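Long-range contact in flagellar biosynthetic protein FlhB (Shewanella putrefaciens CN-32, PDB 6Z0W), which is probably needed for rod formation in the flagellar basal body and may form part of the export apparatus, this chain being its cytoplasmic domain: residues I62-I74 and L88-L102. Residues are numbered along the deposited sequence; the frame is centred on the assembly and turned at random.
Sequences IAIVSAPPLARAI and LFTAVAQVLAYVFQL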
ATOM      1  N   ILE A  62       8.237   1.312  10.045  1.00 34.46           N
ATOM      2  CA  ILE A  62       7.961   1.253   8.617  1.00 33.71           C
ATOM      3  C   ILE A  62       7.073   2.434   8.248  1.00 36.05           C
ATOM      4  O   ILE A  62       6.015   2.644   8.864  1.00 40.92           O
ATOM      5  CB  ILE A  62       7.330  -0.091   8.230  1.00 35.58           C
ATOM      6  CG1 ILE A  62       8.386  -1.196   8.390  1.00 36.08           C
ATOM      7  CG2 ILE A  62       6.767  -0.039   6.790  1.00 35.07           C
ATOM      8  CD1 ILE A  62       7.875  -2.596   8.302  1.00 35.42           C
ATOM      9  N   ALA A  63       7.508   3.214   7.250  1.00 30.15           N
ATOM     10  CA  ALA A  63       6.772   4.411   6.850  1.00 29.04           C
ATOM     11  C   ALA A  63       5.316   4.085   6.494  1.00 29.01           C
ATOM     12  O   ALA A  63       5.023   3.129   5.774  1.00 30.07           O
ATOM     13  CB  ALA A  63       7.458   5.086   5.666  1.00 28.89           C
ATOM     14  N   ILE A  64       4.405   4.868   7.035  1.00 29.53           N
ATOM     15  CA  ILE A  64       2.990   4.773   6.731  1.00 30.09           C
ATOM     16  C   ILE A  64       2.613   6.075   6.040  1.00 33.92           C
ATOM     17  O   ILE A  64       2.824   7.158   6.599  1.00 36.31           O
ATOM     18  CB  ILE A  64       2.153   4.589   8.002  1.00 34.58           C
ATOM     19  CG1 ILE A  64       2.609   3.346   8.781  1.00 38.19           C
ATOM     20  CG2 ILE A  64       0.672   4.576   7.628  1.00 34.98           C
ATOM     21  CD1 ILE A  64       2.023   3.260  10.179  1.00 39.00           C
ATOM     22  N   VAL A  65       2.085   6.004   4.823  1.00 32.11           N
ATOM     23  CA  VAL A  65       1.760   7.237   4.114  1.00 35.74           C
ATOM     24  C   VAL A  65       0.314   7.172   3.657  1.00 39.08           C
ATOM     25  O   VAL A  65      -0.178   6.109   3.263  1.00 40.47           O
ATOM     26  CB  VAL A  65       2.724   7.521   2.941  1.00 35.28           C
ATOM     27  CG1 VAL A  65       4.166   7.239   3.371  1.00 33.90           C
ATOM     28  CG2 VAL A  65       2.387   6.696   1.733  1.00 36.76           C
ATOM     29  N   SER A  66      -0.378   8.307   3.757  1.00 37.13           N
ATOM     30  CA  SER A  66      -1.777   8.396   3.370  1.00 39.30           C
ATOM     31  C   SER A  66      -1.863   8.927   1.944  1.00 39.63           C
ATOM     32  O   SER A  66      -1.537  10.094   1.684  1.00 36.11           O
ATOM     33  CB  SER A  66      -2.576   9.288   4.310  1.00 41.46           C
ATOM     34  OG  SER A  66      -3.904   9.368   3.816  1.00 46.25           O
ATOM     35  N   ALA A  67      -2.343   8.072   1.040  1.00 39.39           N
ATOM     36  CA  ALA A  67      -2.737   8.477  -0.309  1.00 38.99           C
ATOM     37  C   ALA A  67      -3.989   7.676  -0.645  1.00 33.78           C
ATOM     38  O   ALA A  67      -3.900   6.599  -1.238  1.00 34.15           O
ATOM     39  CB  ALA A  67      -1.609   8.233  -1.321  1.00 37.82           C
ATOM     40  N   PRO A  68      -5.170   8.167  -0.257  1.00 36.06           N
ATOM     41  CA  PRO A  68      -6.400   7.313  -0.201  1.00 36.54           C
ATOM     42  C   PRO A  68      -6.722   6.605  -1.512  1.00 40.06           C
ATOM     43  O   PRO A  68      -7.048   5.408  -1.489  1.00 44.71           O
ATOM     44  CB  PRO A  68      -7.515   8.316   0.184  1.00 36.15           C
ATOM     45  CG  PRO A  68      -6.786   9.391   0.959  1.00 36.90           C
ATOM     46  CD  PRO A  68      -5.383   9.489   0.374  1.00 36.11           C
ATOM     47  N   PRO A  69      -6.688   7.291  -2.665  1.00 38.44           N
ATOM     48  CA  PRO A  69      -7.026   6.594  -3.914  1.00 40.33           C
ATOM     49  C   PRO A  69      -6.026   5.526  -4.294  1.00 38.43           C
ATOM     50  O   PRO A  69      -6.400   4.563  -4.977  1.00 36.77           O
ATOM     51  CB  PRO A  69      -7.049   7.723  -4.958  1.00 41.48           C
ATOM     52  CG  PRO A  69      -7.245   8.972  -4.172  1.00 42.20           C
ATOM     53  CD  PRO A  69      -6.452   8.728  -2.921  1.00 38.38           C
ATOM     54  N   LEU A  70      -4.753   5.700  -3.919  1.00 36.63           N
ATOM     55  CA  LEU A  70      -3.735   4.690  -4.215  1.00 33.74           C
ATOM     56  C   LEU A  70      -3.898   3.476  -3.312  1.00 33.81           C
ATOM     57  O   LEU A  70      -3.858   2.328  -3.783  1.00 32.96           O
ATOM     58  CB  LEU A  70      -2.332   5.296  -4.055  1.00 29.73           C
ATOM     59  CG  LEU A  70      -1.185   4.395  -4.488  1.00 30.16           C
ATOM     60  CD1 LEU A  70      -1.389   4.025  -5.976  1.00 29.58           C
ATOM     61  CD2 LEU A  70       0.177   5.111  -4.302  1.00 29.23           C
ATOM     62  N   ALA A  71      -4.052   3.722  -2.003  1.00 34.58           N
ATOM     63  CA  ALA A  71      -4.345   2.644  -1.057  1.00 35.66           C
ATOM     64  C   ALA A  71      -5.519   1.798  -1.532  1.00 34.43           C
ATOM     65  O   ALA A  71      -5.433   0.565  -1.553  1.00 34.41           O
ATOM     66  CB  ALA A  71      -4.634   3.216   0.339  1.00 35.55           C
ATOM     67  N   ARG A  72      -6.626   2.447  -1.923  1.00 35.65           N
ATOM     68  CA  ARG A  72      -7.821   1.707  -2.354  1.00 35.85           C
ATOM     69  C   ARG A  72      -7.582   0.979  -3.680  1.00 36.46           C
ATOM     70  O   ARG A  72      -7.968  -0.193  -3.840  1.00 35.38           O
ATOM     71  CB  ARG A  72      -9.025   2.654  -2.488  1.00 33.88           C
ATOM     72  CG  ARG A  72      -9.539   3.228  -1.176  1.00 37.75           C
ATOM     73  CD  ARG A  72     -10.961   3.808  -1.296  1.00 40.40           C
ATOM     74  NE  ARG A  72     -11.097   4.691  -2.454  1.00 45.29           N
ATOM     75  CZ  ARG A  72     -10.863   6.000  -2.431  1.00 47.22           C
ATOM     76  NH1 ARG A  72     -10.511   6.583  -1.293  1.00 46.84           N
ATOM     77  NH2 ARG A  72     -11.010   6.726  -3.538  1.00 44.94           N
ATOM     78  N   ALA A  73      -6.954   1.658  -4.642  1.00 36.36           N
ATOM     79  CA  ALA A  73      -6.692   1.024  -5.932  1.00 36.33           C
ATOM     80  C   ALA A  73      -5.772  -0.189  -5.785  1.00 35.75           C
ATOM     81  O   ALA A  73      -5.997  -1.229  -6.417  1.00 35.20           O
ATOM     82  CB  ALA A  73      -6.099   2.037  -6.893  1.00 36.08           C
ATOM     83  N   ILE A  74      -4.744  -0.088  -4.941  1.00 35.39           N
ATOM     84  CA  ILE A  74      -3.887  -1.247  -4.695  1.00 35.58           C
ATOM     85  C   ILE A  74      -4.702  -2.385  -4.096  1.00 36.23           C
ATOM     86  O   ILE A  74      -4.663  -3.522  -4.576  1.00 34.78           O
ATOM     87  CB  ILE A  74      -2.714  -0.880  -3.773  1.00 35.96           C
ATOM     88  CG1 ILE A  74      -1.735   0.069  -4.441  1.00 33.40           C
ATOM     89  CG2 ILE A  74      -1.960  -2.134  -3.367  1.00 34.97           C
ATOM     90  CD1 ILE A  74      -0.795   0.692  -3.445  1.00 29.90           C
ATOM     91  N   LEU A  88      -0.258   1.216 -11.810  1.00 33.61           N
ATOM     92  CA  LEU A  88       0.068   1.833 -10.531  1.00 31.04           C
ATOM     93  C   LEU A  88       1.562   1.874 -10.257  1.00 30.41           C
ATOM     94  O   LEU A  88       1.969   2.315  -9.174  1.00 32.20           O
ATOM     95  CB  LEU A  88      -0.643   1.095  -9.380  1.00 34.79           C
ATOM     96  CG  LEU A  88      -2.187   1.116  -9.462  1.00 35.07           C
ATOM     97  CD1 LEU A  88      -2.816   0.414  -8.239  1.00 36.81           C
ATOM     98  CD2 LEU A  88      -2.675   2.565  -9.598  1.00 32.97           C
ATOM     99  N   PHE A  89       2.391   1.417 -11.190  1.00 33.81           N
ATOM    100  CA  PHE A  89       3.817   1.312 -10.892  1.00 33.05           C
ATOM    101  C   PHE A  89       4.418   2.674 -10.562  1.00 29.65           C
ATOM    102  O   PHE A  89       5.065   2.845  -9.526  1.00 29.14           O
ATOM    103  CB  PHE A  89       4.582   0.680 -12.056  1.00 32.45           C
ATOM    104  CG  PHE A  89       6.058   0.611 -11.792  1.00 36.63           C
ATOM    105  CD1 PHE A  89       6.604  -0.481 -11.118  1.00 36.53           C
ATOM    106  CD2 PHE A  89       6.902   1.656 -12.156  1.00 37.01           C
ATOM    107  CE1 PHE A  89       7.980  -0.543 -10.848  1.00 35.95           C
ATOM    108  CE2 PHE A  89       8.283   1.603 -11.865  1.00 35.84           C
ATOM    109  CZ  PHE A  89       8.814   0.508 -11.213  1.00 34.14           C
ATOM    110  N   THR A  90       4.265   3.643 -11.471  1.00 30.28           N
ATOM    111  CA  THR A  90       4.916   4.933 -11.270  1.00 32.83           C
ATOM    112  C   THR A  90       4.467   5.578  -9.966  1.00 34.69           C
ATOM    113  O   THR A  90       5.288   6.159  -9.247  1.00 35.56           O
ATOM    114  CB  THR A  90       4.636   5.870 -12.448  1.00 37.51           C
ATOM    115  OG1 THR A  90       3.236   5.851 -12.722  1.00 43.01           O
ATOM    116  CG2 THR A  90       5.354   5.389 -13.677  1.00 38.67           C
ATOM    117  N   ALA A  91       3.168   5.483  -9.632  1.00 32.97           N
ATOM    118  CA  ALA A  91       2.712   6.112  -8.401  1.00 30.70           C
ATOM    119  C   ALA A  91       3.328   5.436  -7.179  1.00 31.44           C
ATOM    120  O   ALA A  91       3.774   6.119  -6.248  1.00 34.00           O
ATOM    121  CB  ALA A  91       1.177   6.111  -8.331  1.00 26.70           C
ATOM    122  N   VAL A  92       3.398   4.099  -7.174  1.00 28.41           N
ATOM    123  CA  VAL A  92       4.025   3.399  -6.051  1.00 29.54           C
ATOM    124  C   VAL A  92       5.541   3.625  -6.052  1.00 32.85           C
ATOM    125  O   VAL A  92       6.166   3.765  -4.991  1.00 33.46           O
ATOM    126  CB  VAL A  92       3.675   1.891  -6.095  1.00 30.21           C
ATOM    127  CG1 VAL A  92       4.388   1.105  -4.952  1.00 26.28           C
ATOM    128  CG2 VAL A  92       2.176   1.694  -6.025  1.00 30.93           C
ATOM    129  N   ALA A  93       6.161   3.663  -7.233  1.00 30.67           N
ATOM    130  CA  ALA A  93       7.595   3.928  -7.277  1.00 32.55           C
ATOM    131  C   ALA A  93       7.923   5.313  -6.733  1.00 34.82           C
ATOM    132  O   ALA A  93       8.976   5.512  -6.125  1.00 36.52           O
ATOM    133  CB  ALA A  93       8.136   3.788  -8.703  1.00 30.66           C
ATOM    134  N   GLN A  94       7.033   6.275  -6.913  1.00 35.28           N
ATOM    135  CA  GLN A  94       7.325   7.602  -6.373  1.00 35.28           C
ATOM    136  C   GLN A  94       7.085   7.646  -4.868  1.00 34.35           C
ATOM    137  O   GLN A  94       7.817   8.327  -4.152  1.00 37.10           O
ATOM    138  CB  GLN A  94       6.494   8.655  -7.118  1.00 33.77           C
ATOM    139  CG  GLN A  94       6.967   8.823  -8.561  1.00 35.93           C
ATOM    140  CD  GLN A  94       6.042   9.672  -9.422  1.00 40.51           C
ATOM    141  OE1 GLN A  94       4.891   9.922  -9.069  1.00 42.40           O
ATOM    142  NE2 GLN A  94       6.560  10.131 -10.558  1.00 41.04           N
ATOM    143  N   VAL A  95       6.081   6.925  -4.367  1.00 34.54           N
ATOM    144  CA  VAL A  95       5.970   6.764  -2.917  1.00 33.00           C
ATOM    145  C   VAL A  95       7.225   6.081  -2.361  1.00 30.28           C
ATOM    146  O   VAL A  95       7.791   6.517  -1.350  1.00 34.40           O
ATOM    147  CB  VAL A  95       4.669   6.015  -2.556  1.00 29.54           C
ATOM    148  CG1 VAL A  95       4.699   5.473  -1.120  1.00 31.31           C
ATOM    149  CG2 VAL A  95       3.429   6.975  -2.708  1.00 27.72           C
ATOM    150  N   LEU A  96       7.715   5.044  -3.040  1.00 28.05           N
ATOM    151  CA  LEU A  96       8.896   4.341  -2.540  1.00 30.79           C
ATOM    152  C   LEU A  96      10.114   5.247  -2.542  1.00 31.60           C
ATOM    153  O   LEU A  96      10.898   5.221  -1.589  1.00 31.17           O
ATOM    154  CB  LEU A  96       9.165   3.071  -3.353  1.00 32.83           C
ATOM    155  CG  LEU A  96       8.157   1.943  -3.074  1.00 31.75           C
ATOM    156  CD1 LEU A  96       8.205   0.885  -4.187  1.00 30.81           C
ATOM    157  CD2 LEU A  96       8.420   1.321  -1.682  1.00 30.90           C
ATOM    158  N   ALA A  97      10.278   6.074  -3.591  1.00 29.92           N
ATOM    159  CA  ALA A  97      11.395   7.019  -3.616  1.00 32.37           C
ATOM    160  C   ALA A  97      11.361   7.932  -2.399  1.00 33.52           C
ATOM    161  O   ALA A  97      12.379   8.122  -1.724  1.00 32.04           O
ATOM    162  CB  ALA A  97      11.378   7.854  -4.905  1.00 34.42           C
ATOM    163  N   TYR A  98      10.188   8.504  -2.100  1.00 35.23           N
ATOM    164  CA  TYR A  98      10.058   9.355  -0.922  1.00 37.52           C
ATOM    165  C   TYR A  98      10.435   8.599   0.345  1.00 34.43           C
ATOM    166  O   TYR A  98      11.171   9.114   1.200  1.00 35.02           O
ATOM    167  CB  TYR A  98       8.627   9.886  -0.804  1.00 45.75           C
ATOM    168  CG  TYR A  98       8.303  10.299   0.613  1.00 52.01           C
ATOM    169  CD1 TYR A  98       8.694  11.548   1.097  1.00 56.17           C
ATOM    170  CD2 TYR A  98       7.650   9.425   1.488  1.00 53.15           C
ATOM    171  CE1 TYR A  98       8.417  11.931   2.409  1.00 59.30           C
ATOM    172  CE2 TYR A  98       7.367   9.798   2.800  1.00 55.48           C
ATOM    173  CZ  TYR A  98       7.748  11.048   3.251  1.00 60.54           C
ATOM    174  OH  TYR A  98       7.467  11.406   4.554  1.00 66.86           O
ATOM    175  N   VAL A  99       9.936   7.369   0.487  1.00 31.00           N
ATOM    176  CA  VAL A  99      10.261   6.584   1.676  1.00 31.41           C
ATOM    177  C   VAL A  99      11.764   6.354   1.769  1.00 33.53           C
ATOM    178  O   VAL A  99      12.376   6.570   2.827  1.00 36.02           O
ATOM    179  CB  VAL A  99       9.476   5.257   1.684  1.00 34.18           C
ATOM    180  CG1 VAL A  99      10.060   4.297   2.734  1.00 36.06           C
ATOM    181  CG2 VAL A  99       8.009   5.532   1.958  1.00 35.32           C
ATOM    182  N   PHE A 100      12.390   5.941   0.664  1.00 32.18           N
ATOM    183  CA  PHE A 100      13.833   5.658   0.695  1.00 31.85           C
ATOM    184  C   PHE A 100      14.671   6.910   0.949  1.00 33.43           C
ATOM    185  O   PHE A 100      15.804   6.801   1.435  1.00 35.80           O
ATOM    186  CB  PHE A 100      14.284   5.005  -0.613  1.00 30.01           C
ATOM    187  CG  PHE A 100      13.642   3.660  -0.880  1.00 32.08           C
ATOM    188  CD1 PHE A 100      12.999   2.959   0.140  1.00 35.58           C
ATOM    189  CD2 PHE A 100      13.648   3.121  -2.160  1.00 32.18           C
ATOM    190  CE1 PHE A 100      12.389   1.724  -0.125  1.00 36.28           C
ATOM    191  CE2 PHE A 100      13.053   1.897  -2.437  1.00 34.26           C
ATOM    192  CZ  PHE A 100      12.421   1.183  -1.419  1.00 35.06           C
ATOM    193  N   GLN A 101      14.157   8.091   0.614  1.00 50.52           N
ATOM    194  CA  GLN A 101      14.894   9.331   0.786  1.00 51.05           C
ATOM    195  C   GLN A 101      14.646  10.002   2.145  1.00 51.04           C
ATOM    196  O   GLN A 101      15.178  11.089   2.385  1.00 53.42           O
ATOM    197  CB  GLN A 101      14.560  10.284  -0.363  1.00 52.56           C
ATOM    198  CG  GLN A 101      15.195   9.875  -1.685  1.00 56.31           C
ATOM    199  CD  GLN A 101      14.621  10.636  -2.871  1.00 62.30           C
ATOM    200  OE1 GLN A 101      13.515  11.182  -2.795  1.00 66.58           O
ATOM    201  NE2 GLN A 101      15.367  10.680  -3.968  1.00 61.97           N
ATOM    202  N   LEU A 102      13.879   9.374   3.037  1.00 50.54           N
ATOM    203  CA  LEU A 102      13.631   9.938   4.356  1.00 55.12           C
ATOM    204  C   LEU A 102      14.921   9.997   5.160  1.00 61.96           C
ATOM    205  O   LEU A 102      15.779   9.125   5.022  1.00 61.61           O
ATOM    206  CB  LEU A 102      12.604   9.089   5.092  1.00 53.02           C
ATOM    207  CG  LEU A 102      11.142   9.458   4.895  1.00 52.47           C
ATOM    208  CD1 LEU A 102      10.239   8.449   5.603  1.00 53.54           C
ATOM    209  CD2 LEU A 102      10.896  10.870   5.395  1.00 55.61           C
TER
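Leu70 carries the largest share of this wholly apolar contact, sending its two methyls to different parts of helix 89-100. With CG anti to the backbone N (chi1 -173°), the side chain leaves helix 68-77 toward its partner; CD1 settles against Ala91 CB at 4.1 Å and also touches CD2 of Leu88, while CD2 meets Val95 CG2 tip to tip, again at 4.1 Å. A leucine suits this place because its forked end lets one residue touch side chains from successive turns, and the short Ala91 offers its single methyl for CD1 to rest against. Leu88 slides past Leu70 in the opposite direction and lays CD1 on the other helix, 3.9 Å from Ala73 CB and 4.0 Å from Ile74 CG1. Ile74 reaches on with CD1 to Val92 CG2, whose side chain also touches Val29 of the sheet, so this end is buried among aliphatic groups.

Along strand 64-66 the packing continues through Val65, whose CG2 lies 3.9 Å from Val95 CG1; compact beta-branched valines fit between strand and helix. Toward the solvent side the contact thins. Val65 CG1 meets Tyr98 CE2 obliquely, at the partly exposed margin, and exposed Leu102 only grazes Ala63, CD1 to CB being 4.4 Å apart. Ala63 itself still packs closely, its CB 3.8 Å from Val99 CG2, since a lone methyl allows the backbones their nearest approach here.

Strand 64-66 runs between strands 17-20 and 114-115, and helix 89-100 crosses this inner strand at 132°. Helix 89-100 covers one face of the sheet beside helix 68-77, while Ile62 and Ile64 turn to Ala57 of helix 47-59 on the other, giving the alpha/beta/alpha layers of this FlhB/YscU-family cytoplasmic domain.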